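Local coordinates for DyP-type peroxidase (Pleurotus ostreatus PC15, PDB 6FSK), which uses a heme b cofactor to catalyse peroxide-dependent oxidations, probably of dyes and of manganese(II), as a fungal dye-decolorizing peroxidase, at residues N405-A410 with V423-D428; I289-L294 with N308-G313; I261-L266 with T445-P450; G437-I442 with L456-F461; S94-T99 with S388-F393. The protein carries 1 engineered substitution. All blocks are in the same frame, centred on the assembly; numbering follows the deposited sequence.

Interaction 1. Residues N405-A410 with V423-D428; sequences NFPVNA and VVPGFD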
# COMPACT_ATOMS: atom_id res chain seq x y z
N ASN A 405 -6.98 19.96 6.29
CA ASN A 405 -6.45 20.59 7.47
C ASN A 405 -5.46 19.76 8.25
O ASN A 405 -4.84 20.27 9.17
CB ASN A 405 -7.57 21.05 8.38
CG ASN A 405 -8.41 22.10 7.73
OD1 ASN A 405 -7.91 23.16 7.43
ND2 ASN A 405 -9.61 21.75 7.41
N PHE A 406 -5.29 18.49 7.87
CA PHE A 406 -4.33 17.62 8.56
C PHE A 406 -2.89 17.89 8.09
O PHE A 406 -2.69 17.95 6.87
CB PHE A 406 -4.68 16.12 8.34
CG PHE A 406 -3.73 15.20 9.02
CD1 PHE A 406 -3.84 15.02 10.38
CD2 PHE A 406 -2.63 14.67 8.40
CE1 PHE A 406 -2.95 14.22 11.12
CE2 PHE A 406 -1.69 13.92 9.08
CZ PHE A 406 -1.85 13.68 10.45
N PRO A 407 -1.89 18.08 8.97
CA PRO A 407 -1.88 17.74 10.37
C PRO A 407 -2.05 18.95 11.31
O PRO A 407 -1.92 18.81 12.52
CB PRO A 407 -0.47 17.23 10.58
CG PRO A 407 0.32 18.01 9.65
CD PRO A 407 -0.54 18.15 8.41
N VAL A 408 -2.41 20.09 10.77
CA VAL A 408 -2.60 21.28 11.59
C VAL A 408 -3.73 21.07 12.59
O VAL A 408 -3.65 21.45 13.78
CB VAL A 408 -2.79 22.57 10.70
CG1 VAL A 408 -3.24 23.73 11.59
CG2 VAL A 408 -1.49 22.89 9.97
N ASN A 409 -4.85 20.53 12.12
CA ASN A 409 -6.04 20.31 12.92
C ASN A 409 -5.69 19.43 14.15
O ASN A 409 -5.98 19.74 15.31
CB ASN A 409 -7.19 19.74 12.08
CG ASN A 409 -6.90 18.43 11.32
OD1 ASN A 409 -5.80 17.89 11.33
ND2 ASN A 409 -7.93 17.95 10.57
N ALA A 410 -4.87 18.41 13.91
CA ALA A 410 -4.54 17.46 14.97
C ALA A 410 -3.72 18.11 16.02
O ALA A 410 -4.03 17.90 17.24
CB ALA A 410 -3.78 16.29 14.42
N VAL A 423 -2.79 28.17 8.48
CA VAL A 423 -2.10 27.20 7.59
C VAL A 423 -3.07 26.03 7.30
O VAL A 423 -3.62 25.38 8.24
CB VAL A 423 -0.83 26.64 8.27
CG1 VAL A 423 -0.21 25.54 7.42
CG2 VAL A 423 0.15 27.72 8.54
N VAL A 424 -3.24 25.75 6.02
CA VAL A 424 -4.13 24.76 5.49
C VAL A 424 -3.25 23.89 4.54
O VAL A 424 -3.01 24.27 3.42
CB VAL A 424 -5.37 25.35 4.71
CG1 VAL A 424 -6.26 24.18 4.27
CG2 VAL A 424 -6.15 26.29 5.64
N PRO A 425 -2.73 22.75 5.07
CA PRO A 425 -1.81 21.99 4.25
C PRO A 425 -2.34 21.60 2.88
O PRO A 425 -1.61 21.60 1.91
CB PRO A 425 -1.57 20.73 5.08
CG PRO A 425 -1.57 21.33 6.50
CD PRO A 425 -2.79 22.20 6.44
N GLY A 426 -3.61 21.27 2.82
CA GLY A 426 -4.23 20.74 1.64
C GLY A 426 -4.14 19.24 1.51
O GLY A 426 -3.90 18.52 2.50
N PHE A 427 -4.51 18.79 0.35
CA PHE A 427 -4.56 17.37 0.05
C PHE A 427 -3.18 16.77 -0.20
O PHE A 427 -2.27 17.41 -0.76
CB PHE A 427 -5.46 17.08 -1.21
CG PHE A 427 -6.92 17.25 -0.93
CD1 PHE A 427 -7.45 18.51 -0.86
CD2 PHE A 427 -7.72 16.19 -0.67
CE1 PHE A 427 -8.81 18.71 -0.58
CE2 PHE A 427 -9.07 16.38 -0.37
CZ PHE A 427 -9.60 17.65 -0.33
N ASP A 428 -3.07 15.48 0.13
CA ASP A 428 -2.01 14.65 -0.40
C ASP A 428 -2.23 14.64 -1.92
O ASP A 428 -3.33 14.31 -2.39
CB ASP A 428 -2.18 13.26 0.17
CG ASP A 428 -1.18 12.28 -0.34
OD1 ASP A 428 -0.91 12.20 -1.58
OD2 ASP A 428 -0.64 11.48 0.51
O HOH W 1 -5.89 24.05 8.95
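Pro425 and Val408 are at the centre of an apolar patch between the start of a short helix and an extended loop. The pyrrolidine edge of Pro425 carries most of it. Its CG lies 3.8 Å from CG2 of Val408 and, at the same distance, meets CD of Pro407, so one ring carbon serves two residues. Val408 turns CG2 inward because its other methyl, CG1, is trans to the main-chain nitrogen (chi1 170°). CG2 of Val408 also rests 3.9 Å from CG1 of Val423. At the outer end, the amide oxygen OD1 of Asn405 runs alongside the isopropyl group of Val424, 3.7 Å from CG1.

Carbonyl groups contribute by van der Waals contact. Phe406 O sits 3.5 Å from CB of Pro425, and Val423 O faces the methyl CG2 of Val408. No direct hydrogen bond joins the two segments. A water does so instead, donating to Asn405 OD1 and to Val423 O, each at 2.7 Å.

Within 405-410 the chain is shaped by a cis peptide before Pro407, which occupies the N-cap position. The CB of Pro407 lies over the face of the Phe406 ring, and Asn409 N bonds back to Asn405 O.

Lys332 of helix 329-333 bonds to the carbonyls of both Phe406 and Gly426, bridging the two segments, while Asp428 OD2 accepts from ND1 of His329, the axial ligand of the heme iron. The start of helix 408-412 meets this loop through Val408, Pro407 and Ala410 touch Asp338 and Leu339 of helix 337-340, and Pro425 pairs through its backbone with Ser443 of strand 441-443.

Interaction 2. Residues I289-L294 with N308-G313; sequences IEITPL and NKFDFG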
# COMPACT_ATOMS: atom_id res chain seq x y z
N ILE A 289 13.67 14.59 1.19
CA ILE A 289 13.88 16.03 1.15
C ILE A 289 14.11 16.56 2.56
O ILE A 289 14.75 17.63 2.73
CB ILE A 289 12.71 16.79 0.46
CG1 ILE A 289 11.48 16.69 1.28
CG2 ILE A 289 12.58 16.31 -0.99
CD1 ILE A 289 10.30 17.33 0.59
N GLU A 290 13.64 15.91 3.65
CA GLU A 290 13.88 16.40 4.97
C GLU A 290 15.39 16.47 5.27
O GLU A 290 15.80 17.34 6.05
CB GLU A 290 13.15 15.51 5.98
CG GLU A 290 13.27 15.83 7.44
CD GLU A 290 12.68 17.19 7.84
OE1 GLU A 290 11.91 17.84 7.05
OE2 GLU A 290 12.95 17.57 9.00
N ILE A 291 16.14 15.53 4.71
CA ILE A 291 17.63 15.50 4.88
C ILE A 291 18.26 16.38 3.81
O ILE A 291 19.20 17.18 4.14
CB ILE A 291 18.17 14.07 4.87
CG1 ILE A 291 17.53 13.28 6.00
CG2 ILE A 291 19.72 14.05 4.92
CD1 ILE A 291 17.95 11.82 6.13
N THR A 292 17.84 16.28 2.56
CA THR A 292 18.43 17.05 1.47
C THR A 292 17.37 17.87 0.71
O THR A 292 16.85 17.44 -0.32
CB THR A 292 19.30 16.16 0.56
OG1 THR A 292 19.99 16.95 -0.40
CG2 THR A 292 18.53 15.05 -0.13
N PRO A 293 17.02 19.06 1.26
CA PRO A 293 15.83 19.79 0.73
C PRO A 293 16.06 20.60 -0.54
O PRO A 293 15.06 20.96 -1.21
CB PRO A 293 15.45 20.74 1.90
CG PRO A 293 16.74 20.90 2.64
CD PRO A 293 17.40 19.59 2.58
N LEU A 294 17.35 20.85 -0.90
CA LEU A 294 17.62 21.75 -2.00
C LEU A 294 17.93 21.06 -3.28
O LEU A 294 17.61 21.58 -4.35
CB LEU A 294 18.80 22.72 -1.66
CG LEU A 294 18.67 23.56 -0.38
CD1 LEU A 294 19.90 24.43 -0.10
CD2 LEU A 294 17.50 24.50 -0.48
N ASN A 308 16.36 6.87 5.65
CA ASN A 308 15.10 6.95 6.40
C ASN A 308 15.21 7.49 7.80
O ASN A 308 14.31 7.43 8.60
CB ASN A 308 14.39 5.59 6.26
CG ASN A 308 12.89 5.72 6.45
OD1 ASN A 308 12.30 6.67 5.99
ND2 ASN A 308 12.32 4.73 7.07
N LYS A 309 16.40 8.03 8.13
CA LYS A 309 16.66 8.52 9.50
C LYS A 309 16.32 10.00 9.56
O LYS A 309 17.18 10.92 9.41
CB LYS A 309 18.19 8.36 9.75
CG LYS A 309 18.63 8.96 11.05
CD LYS A 309 18.06 8.20 12.16
CE LYS A 309 19.14 7.89 13.21
NZ LYS A 309 18.44 8.03 14.51
N PHE A 310 15.04 10.28 9.73
CA PHE A 310 14.50 11.65 9.89
C PHE A 310 13.16 11.50 10.55
O PHE A 310 12.56 10.39 10.51
CB PHE A 310 14.37 12.41 8.57
CG PHE A 310 13.47 11.72 7.54
CD1 PHE A 310 13.97 10.78 6.71
CD2 PHE A 310 12.13 12.06 7.46
CE1 PHE A 310 13.18 10.16 5.77
CE2 PHE A 310 11.34 11.47 6.55
CZ PHE A 310 11.84 10.54 5.73
N ASP A 311 12.71 12.53 11.26
CA ASP A 311 11.46 12.47 11.96
C ASP A 311 10.61 13.74 11.82
O ASP A 311 9.58 13.84 12.41
CB ASP A 311 11.68 12.12 13.42
CG ASP A 311 12.55 13.14 14.15
OD1 ASP A 311 12.89 14.21 13.65
OD2 ASP A 311 12.96 12.86 15.29
N PHE A 312 11.08 14.70 11.01
CA PHE A 312 10.46 16.04 10.85
C PHE A 312 10.66 17.01 12.04
O PHE A 312 10.17 18.15 11.99
CB PHE A 312 8.99 16.00 10.41
CG PHE A 312 8.71 15.07 9.24
CD1 PHE A 312 9.29 15.24 8.03
CD2 PHE A 312 7.76 14.11 9.36
CE1 PHE A 312 9.05 14.42 6.96
CE2 PHE A 312 7.47 13.24 8.29
CZ PHE A 312 8.11 13.43 7.11
N GLY A 313 11.47 16.59 12.97
CA GLY A 313 11.86 17.42 14.10
C GLY A 313 10.68 18.04 14.77
O GLY A 313 9.68 17.41 15.05
O HOH W 2 13.95 15.37 10.64
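Glu290 packs by its aliphatic part against Phe310 and by its carboxylate against Phe312, between two loops that flank helix 298-302 in the C-terminal part of a DyP-type peroxidase. An Asx turn shapes the second loop: Asp311 OD1 accepts from Gly313 N at 2.9 Å, from above the carboxylate plane.

The close-packed side is made by the bent Glu290 chain. With chi2 at 64° the chain folds back, bringing CG to 3.8 Å from CB of Phe310 and swinging the carboxylate over to Phe312. There OE1 comes up to the ring edge in its plane, 3.8 Å from CD1, with carboxylate and ring nearly perpendicular (80°), an approach that probably sets negative charge against the positive rim of the ring. Outside the two segments, Arg336, a heme-binding residue, makes a cation-pi contact with Phe310, and Arg331 makes one with Phe312.

Toward solvent the contact thins. Exposed Ile291 reaches across Phe310 at about a right angle, its CD1 4.2 Å from CD1 of that ring and closer, 3.5 Å, to the carbonyl O of Lys309. No direct hydrogen bond crosses between the loops; a single water accepts from Asp311 N and donates to Glu290 OE2 at 2.9 Å.

Interaction 3. Residues I261-L266 with T445-P450; sequences IVLPGL and TNPNDP
An Asx turn combined with a type I beta turn, Asn446 to Asp449, presents its asparagine to the neighbouring loop 261-266. Both polar ends of the Asn446 amide are used. OD1 accepts from Asn448 N at 2.7 Å, in the carbonyl plane, while ND2 donates across the contact to Val262 O at 3.1 Å and 161°, with the donor tilted 26° from the carbonyl plane. A fully extended first torsion (chi1 -176°) carries the amide out to both partners.

Two waters extend this bond. One accepts from Val262 N and from Asn446 ND2; the other donates to Val262 O and accepts from Asn448 ND2.

Alongside the amides lies an apolar layer. Leu263 crosses Pro447 at about a right angle, CD1 to CG 3.7 Å, and Ile261 lays CG2 against CD of the same proline at 4.0 Å. The other branch of Ile261 ends 3.4 Å from Thr445 O, at CD1, and the residue also packs on Leu274 and Leu275 of helix 268-280.

The backbone N-H and carbonyl of Val262 are thus both engaged, with one direct and two water-mediated links. Because Asn446 spends its oxygen inside its own turn and its nitrogen on the partner, the turn's shape and the docking of the two loops are probably coupled.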
# COMPACT_ATOMS: atom_id res chain seq x y z
N ILE A 261 8.77 25.45 -9.34
CA ILE A 261 8.95 26.32 -8.15
C ILE A 261 9.89 27.43 -8.56
O ILE A 261 10.97 27.13 -9.06
CB ILE A 261 9.46 25.54 -6.95
CG1 ILE A 261 8.30 24.68 -6.44
CG2 ILE A 261 9.96 26.51 -5.85
CD1 ILE A 261 8.80 23.58 -5.62
N VAL A 262 9.47 28.67 -8.34
CA VAL A 262 10.25 29.84 -8.70
C VAL A 262 11.03 30.18 -7.44
O VAL A 262 10.44 30.46 -6.34
CB VAL A 262 9.35 30.97 -9.20
CG1 VAL A 262 10.19 32.22 -9.41
CG2 VAL A 262 8.66 30.52 -10.49
N LEU A 263 12.33 29.91 -7.52
CA LEU A 263 13.23 30.06 -6.35
C LEU A 263 14.54 30.63 -7.01
O LEU A 263 14.93 30.20 -8.09
CB LEU A 263 13.44 28.69 -5.70
CG LEU A 263 13.74 28.52 -4.25
CD1 LEU A 263 13.45 27.09 -3.82
CD2 LEU A 263 15.22 28.78 -4.12
N PRO A 264 15.14 31.67 -6.40
CA PRO A 264 16.35 32.23 -6.98
C PRO A 264 17.36 31.17 -7.31
O PRO A 264 17.76 30.32 -6.47
CB PRO A 264 16.88 33.16 -5.85
CG PRO A 264 15.61 33.58 -5.10
CD PRO A 264 14.80 32.29 -5.11
N GLY A 265 17.83 31.23 -8.53
CA GLY A 265 18.87 30.33 -8.92
C GLY A 265 18.41 29.03 -9.57
O GLY A 265 19.20 28.38 -10.20
N LEU A 266 17.13 28.71 -9.50
CA LEU A 266 16.66 27.49 -10.19
C LEU A 266 16.14 27.74 -11.57
O LEU A 266 15.40 28.68 -11.83
CB LEU A 266 15.53 26.82 -9.39
CG LEU A 266 15.91 26.25 -8.02
CD1 LEU A 266 14.76 25.40 -7.44
CD2 LEU A 266 17.16 25.46 -7.96
N THR A 445 4.22 24.20 -1.06
CA THR A 445 5.19 23.66 -1.98
C THR A 445 6.34 24.66 -2.31
O THR A 445 7.41 24.19 -2.60
CB THR A 445 4.56 23.08 -3.24
OG1 THR A 445 3.95 24.08 -4.04
CG2 THR A 445 3.56 21.92 -2.90
N ASN A 446 6.15 25.98 -2.31
CA ASN A 446 7.23 26.91 -2.57
C ASN A 446 7.87 27.25 -1.19
O ASN A 446 7.17 27.80 -0.31
CB ASN A 446 6.74 28.17 -3.18
CG ASN A 446 7.92 29.10 -3.53
OD1 ASN A 446 8.81 29.38 -2.73
ND2 ASN A 446 8.00 29.43 -4.80
N PRO A 447 9.12 26.90 -0.95
CA PRO A 447 9.74 27.13 0.36
C PRO A 447 9.76 28.57 0.78
O PRO A 447 9.77 28.88 1.98
CB PRO A 447 11.19 26.63 0.19
CG PRO A 447 11.22 25.94 -1.10
CD PRO A 447 10.01 26.17 -1.88
N ASN A 448 9.76 29.47 -0.19
CA ASN A 448 9.78 30.91 0.15
C ASN A 448 8.43 31.53 0.37
O ASN A 448 8.35 32.65 0.88
CB ASN A 448 10.55 31.71 -0.91
CG ASN A 448 12.03 31.47 -0.86
OD1 ASN A 448 12.57 31.22 0.22
ND2 ASN A 448 12.70 31.55 -2.01
N ASP A 449 7.34 30.86 -0.02
CA ASP A 449 6.00 31.45 0.06
C ASP A 449 5.03 30.30 0.46
O ASP A 449 4.26 29.81 -0.38
CB ASP A 449 5.75 31.99 -1.34
CG ASP A 449 4.45 32.71 -1.51
OD1 ASP A 449 3.89 33.19 -0.49
OD2 ASP A 449 3.96 32.71 -2.70
N PRO A 450 5.06 29.88 1.73
CA PRO A 450 4.24 28.71 2.12
C PRO A 450 2.77 28.87 2.03
O PRO A 450 2.02 27.89 1.84
CB PRO A 450 4.61 28.50 3.58
CG PRO A 450 5.28 29.74 4.01
CD PRO A 450 5.96 30.28 2.84
O HOH W 3 6.60 28.66 -7.49
O HOH W 4 11.03 32.25 -4.34

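Interaction 4. Residues G437-I442 with L456-F461; sequences GGIRQI and LPDQDF
NH2 of Arg440 is gripped from several directions, in a guanidinium ringed by Asp460 and three waters. It forms a salt bridge with Asp460 OD1 at 3.3 Å and donates to two waters lying in the guanidinium plane. One of these waters is 2.9 Å from Arg440 NH2 and also lies 2.7 Å from Pro457 O. The other, 3.0 Å from Arg440 NH2, also accepts weakly from Phe461 N. NE gives its hydrogen to a third water near Gly438 O, and NH1 has a weak bond to Gly432 O.

The carboxylate does not meet the guanidinium edge-on. It lies over one face, with Asp460 OD2 3.4 Å above the plane, offset toward the rim, and the two planes inclined by 33°. Over the opposite face sits the methyl CD1 of Leu456, 3.7 Å from NH1 of Arg440, so the charged group is held between an anion and a hydrocarbon. A bend at chi3 (-56°) turns the guanidinium into this slot. The negative charge probably stabilises the buried cation.

Leu456 does double duty. Its backbone N donates to Arg440 O at 2.8 Å and 161°, and its CD2 rests 4.0 Å from CG2 of Ile442. A further water joins Arg440 N to Leu456 O.

These paired backbone links on Arg440, one direct and one through water, lie just past the ends of strands 441-443 and 453-455, and prolong that two-stranded antiparallel beta hairpin toward the loop leading into strand 462-472.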
# COMPACT_ATOMS: atom_id res chain seq x y z
N GLY A 437 -15.55 14.65 -6.05
CA GLY A 437 -14.63 15.05 -7.11
C GLY A 437 -14.46 16.53 -7.32
O GLY A 437 -14.02 16.98 -8.43
N GLY A 438 -14.59 17.32 -6.29
CA GLY A 438 -14.34 18.79 -6.41
C GLY A 438 -12.90 19.23 -6.37
O GLY A 438 -12.00 18.41 -6.44
N ILE A 439 -12.67 20.52 -6.12
CA ILE A 439 -11.39 21.16 -6.30
C ILE A 439 -10.48 20.73 -5.14
O ILE A 439 -10.90 20.85 -3.97
CB ILE A 439 -11.58 22.70 -6.08
CG1 ILE A 439 -12.45 23.28 -7.20
CG2 ILE A 439 -10.23 23.40 -6.09
CD1 ILE A 439 -11.89 22.91 -8.58
N ARG A 440 -9.29 20.17 -5.46
CA ARG A 440 -8.22 19.95 -4.47
C ARG A 440 -7.06 20.92 -4.63
O ARG A 440 -6.72 21.34 -5.77
CB ARG A 440 -7.71 18.53 -4.62
CG ARG A 440 -8.69 17.47 -4.25
CD ARG A 440 -8.21 16.01 -4.41
NE ARG A 440 -7.81 15.86 -5.78
CZ ARG A 440 -6.60 15.52 -6.19
NH1 ARG A 440 -5.71 14.99 -5.37
NH2 ARG A 440 -6.32 15.65 -7.48
N GLN A 441 -6.46 21.33 -3.54
CA GLN A 441 -5.32 22.27 -3.50
C GLN A 441 -4.28 21.67 -2.55
O GLN A 441 -4.60 20.84 -1.66
CB GLN A 441 -5.81 23.61 -2.86
CG GLN A 441 -6.56 24.35 -3.92
CD GLN A 441 -7.32 25.65 -3.64
OE1 GLN A 441 -7.05 26.49 -2.76
NE2 GLN A 441 -8.23 25.86 -4.53
N ILE A 442 -3.04 22.11 -2.76
CA ILE A 442 -1.91 21.80 -1.95
C ILE A 442 -1.12 23.05 -1.66
O ILE A 442 -0.80 23.79 -2.59
CB ILE A 442 -1.06 20.62 -2.44
CG1 ILE A 442 0.04 20.34 -1.43
CG2 ILE A 442 -0.51 20.88 -3.84
CD1 ILE A 442 0.76 19.02 -1.65
N LEU A 456 -4.98 21.78 -7.90
CA LEU A 456 -4.63 20.67 -8.74
C LEU A 456 -5.51 20.54 -9.96
O LEU A 456 -6.69 20.90 -9.94
CB LEU A 456 -4.60 19.37 -7.93
CG LEU A 456 -3.65 19.38 -6.72
CD1 LEU A 456 -3.86 18.12 -5.87
CD2 LEU A 456 -2.21 19.42 -7.21
N PRO A 457 -5.01 19.97 -11.04
CA PRO A 457 -5.83 19.77 -12.22
C PRO A 457 -7.00 18.87 -11.92
O PRO A 457 -6.87 17.97 -11.08
CB PRO A 457 -4.87 19.06 -13.22
CG PRO A 457 -3.54 19.10 -12.63
CD PRO A 457 -3.61 19.52 -11.20
N ASP A 458 -8.11 19.01 -12.61
CA ASP A 458 -9.30 18.29 -12.22
C ASP A 458 -9.16 16.77 -12.39
O ASP A 458 -9.71 16.00 -11.60
CB ASP A 458 -10.51 18.80 -12.96
CG ASP A 458 -10.99 20.15 -12.38
OD1 ASP A 458 -10.25 20.82 -11.52
OD2 ASP A 458 -12.14 20.44 -12.76
N GLN A 459 -8.36 16.38 -13.38
CA GLN A 459 -7.96 14.94 -13.47
C GLN A 459 -6.91 14.60 -12.37
O GLN A 459 -5.76 14.99 -12.43
CB GLN A 459 -7.43 14.62 -14.83
CG GLN A 459 -6.87 13.20 -15.07
CD GLN A 459 -7.91 12.16 -14.88
OE1 GLN A 459 -8.91 12.09 -15.66
NE2 GLN A 459 -7.79 11.39 -13.81
N ASP A 460 -7.36 13.79 -11.42
CA ASP A 460 -6.52 13.27 -10.38
C ASP A 460 -5.41 12.41 -11.03
O ASP A 460 -5.62 11.74 -11.99
CB ASP A 460 -7.27 12.37 -9.37
CG ASP A 460 -8.28 13.15 -8.45
OD1 ASP A 460 -8.85 14.14 -8.88
OD2 ASP A 460 -8.56 12.71 -7.30
N PHE A 461 -4.24 12.49 -10.44
CA PHE A 461 -3.11 11.76 -10.91
C PHE A 461 -3.23 10.26 -10.69
O PHE A 461 -2.59 9.46 -11.44
CB PHE A 461 -1.81 12.29 -10.31
CG PHE A 461 -1.60 13.77 -10.49
CD1 PHE A 461 -1.72 14.34 -11.75
CD2 PHE A 461 -1.27 14.51 -9.44
CE1 PHE A 461 -1.54 15.71 -11.88
CE2 PHE A 461 -1.10 15.89 -9.58
CZ PHE A 461 -1.22 16.44 -10.80
O HOH W 5 -11.53 17.85 -9.67
O HOH W 6 -10.71 16.08 -7.05
O HOH W 7 -3.78 14.10 -7.48
O HOH W 8 -8.79 20.02 -8.31
O HOH W 9 -8.22 17.30 -8.82

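Interaction 5. Residues S94-T99 with S388-F393; sequences SDNAFT and SIDDGF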
# COMPACT_ATOMS: atom_id res chain seq x y z
N SER A 94 -14.02 -7.66 14.02
CA SER A 94 -13.84 -6.34 14.64
C SER A 94 -13.09 -5.36 13.71
O SER A 94 -12.14 -4.73 14.11
CB SER A 94 -13.07 -6.58 15.96
OG SER A 94 -13.35 -5.49 16.79
N ASP A 95 -13.49 -5.34 12.44
CA ASP A 95 -13.00 -4.29 11.53
C ASP A 95 -14.16 -3.85 10.64
O ASP A 95 -14.70 -4.64 9.81
CB ASP A 95 -11.87 -4.80 10.73
CG ASP A 95 -11.23 -3.72 9.93
OD1 ASP A 95 -11.65 -3.37 8.81
OD2 ASP A 95 -10.27 -3.14 10.48
N ASN A 96 -14.60 -2.65 10.87
CA ASN A 96 -15.78 -2.12 10.22
C ASN A 96 -15.57 -2.02 8.70
O ASN A 96 -16.44 -2.36 7.93
CB ASN A 96 -16.09 -0.74 10.73
CG ASN A 96 -16.45 -0.71 12.18
OD1 ASN A 96 -15.99 0.20 12.93
ND2 ASN A 96 -17.21 -1.69 12.60
N ALA A 97 -14.41 -1.56 8.27
CA ALA A 97 -14.10 -1.43 6.83
C ALA A 97 -14.15 -2.76 6.14
O ALA A 97 -14.78 -2.93 5.11
CB ALA A 97 -12.74 -0.76 6.66
N PHE A 98 -13.47 -3.78 6.72
CA PHE A 98 -13.45 -5.11 6.17
C PHE A 98 -14.90 -5.66 6.03
O PHE A 98 -15.28 -6.25 5.06
CB PHE A 98 -12.67 -6.03 7.12
CG PHE A 98 -12.71 -7.49 6.76
CD1 PHE A 98 -11.98 -7.98 5.73
CD2 PHE A 98 -13.49 -8.39 7.47
CE1 PHE A 98 -11.92 -9.30 5.39
CE2 PHE A 98 -13.49 -9.73 7.11
CZ PHE A 98 -12.75 -10.19 6.09
N THR A 99 -15.68 -5.48 7.09
CA THR A 99 -17.04 -6.03 7.15
C THR A 99 -17.99 -5.35 6.13
O THR A 99 -18.78 -6.01 5.46
CB THR A 99 -17.50 -5.94 8.58
OG1 THR A 99 -16.66 -6.81 9.36
CG2 THR A 99 -18.95 -6.39 8.66
N SER A 388 -5.56 -3.93 11.46
CA SER A 388 -6.77 -3.15 11.50
C SER A 388 -6.78 -2.22 10.29
O SER A 388 -6.03 -1.26 10.20
CB SER A 388 -6.84 -2.31 12.76
OG SER A 388 -7.97 -1.45 12.81
N ILE A 389 -7.70 -2.47 9.38
CA ILE A 389 -7.97 -1.52 8.24
C ILE A 389 -8.58 -0.24 8.78
O ILE A 389 -8.23 0.90 8.37
CB ILE A 389 -8.87 -2.18 7.19
CG1 ILE A 389 -8.22 -3.45 6.68
CG2 ILE A 389 -9.12 -1.21 6.00
CD1 ILE A 389 -9.11 -4.19 5.66
N ASP A 390 -9.43 -0.39 9.82
CA ASP A 390 -10.06 0.77 10.43
C ASP A 390 -8.97 1.74 10.99
O ASP A 390 -9.04 2.95 10.75
CB ASP A 390 -10.93 0.42 11.59
CG ASP A 390 -12.21 -0.31 11.19
OD1 ASP A 390 -12.62 -0.28 10.03
OD2 ASP A 390 -12.84 -0.91 12.17
N ASP A 391 -7.94 1.18 11.59
CA ASP A 391 -6.89 2.02 12.19
C ASP A 391 -5.84 2.43 11.20
O ASP A 391 -5.19 3.50 11.35
CB ASP A 391 -6.11 1.29 13.31
CG ASP A 391 -6.93 1.03 14.59
OD1 ASP A 391 -8.01 1.57 14.79
OD2 ASP A 391 -6.41 0.22 15.43
N GLY A 392 -5.60 1.60 10.18
CA GLY A 392 -4.58 1.77 9.19
C GLY A 392 -5.02 2.40 7.89
O GLY A 392 -5.36 3.56 7.81
N PHE A 393 -5.09 1.52 6.88
CA PHE A 393 -5.41 2.02 5.54
C PHE A 393 -6.59 2.99 5.49
O PHE A 393 -6.50 4.05 4.90
CB PHE A 393 -5.68 0.85 4.58
CG PHE A 393 -6.26 1.34 3.28
CD1 PHE A 393 -5.39 1.88 2.30
CD2 PHE A 393 -7.63 1.32 3.07
CE1 PHE A 393 -5.92 2.43 1.14
CE2 PHE A 393 -8.17 1.87 1.88
CZ PHE A 393 -7.29 2.42 0.93
O HOH W 10 -9.82 -3.38 13.07
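The first turn of helix 96-100 meets the helix-like bend 389-391 at Ala97 and Asp390, whose CA atoms are 5.8 Å apart, and on each side backbone N-H groups face an aspartate of the other. Asp390 grips the helix start with both oxygens: OD2 accepts from Asn96 N and OD1 from Ala97 N, each at 2.8 Å, the latter on its syn lone pair. Asp95 answers in return, its OD2 taking Asp390 N at 3.0 Å and, weakly, Ile389 N.

Asp95 is also the N-cap of its helix, with OD1 accepting from Phe98 N at 2.8 Å through the anti lone pair. Chi1 (-173°) carries the carboxylate between helix and loop, and the chi2 rotation (-85°) gives one oxygen to each. The contact joins the dimeric alpha+beta barrel family region to the C-terminal one.

The carboxylates are stacked and run in opposite directions, planes 17° and OD1 atoms 3.5 Å apart; nearby N-H donors probably offset the repulsion. A water donates to Asp95 OD2 and to Ser94 O, and accepts from Ser388 OG. On the apolar side, Ala97 CB touches CG2 of Ile389 at 3.7 Å, and both side chains pack on Tyr469 of strand 462-472.

The five contacts differ in chemistry as well as in burial. Interaction 5, the buried one, relies on direct carboxylate-to-backbone bonds and spans 289 residues, whereas interaction 2, at the surface, has no direct bond across and shares with interaction 1 the reliance on a single bridging water. Interactions 1, 3 and 4 are partly buried: the first is mostly apolar, the third balances a side-chain amide hydrogen bond with packing on a proline, and the fourth centres on a charged pair. Interactions 1 and 4 touch, since Phe427 packs on Arg440 and its N probably bonds to Gln441 O, while interactions 3 and 4 adjoin in sequence around strand 441-443. Interaction 5 stands apart, its centre about 40 Å from that of interaction 3.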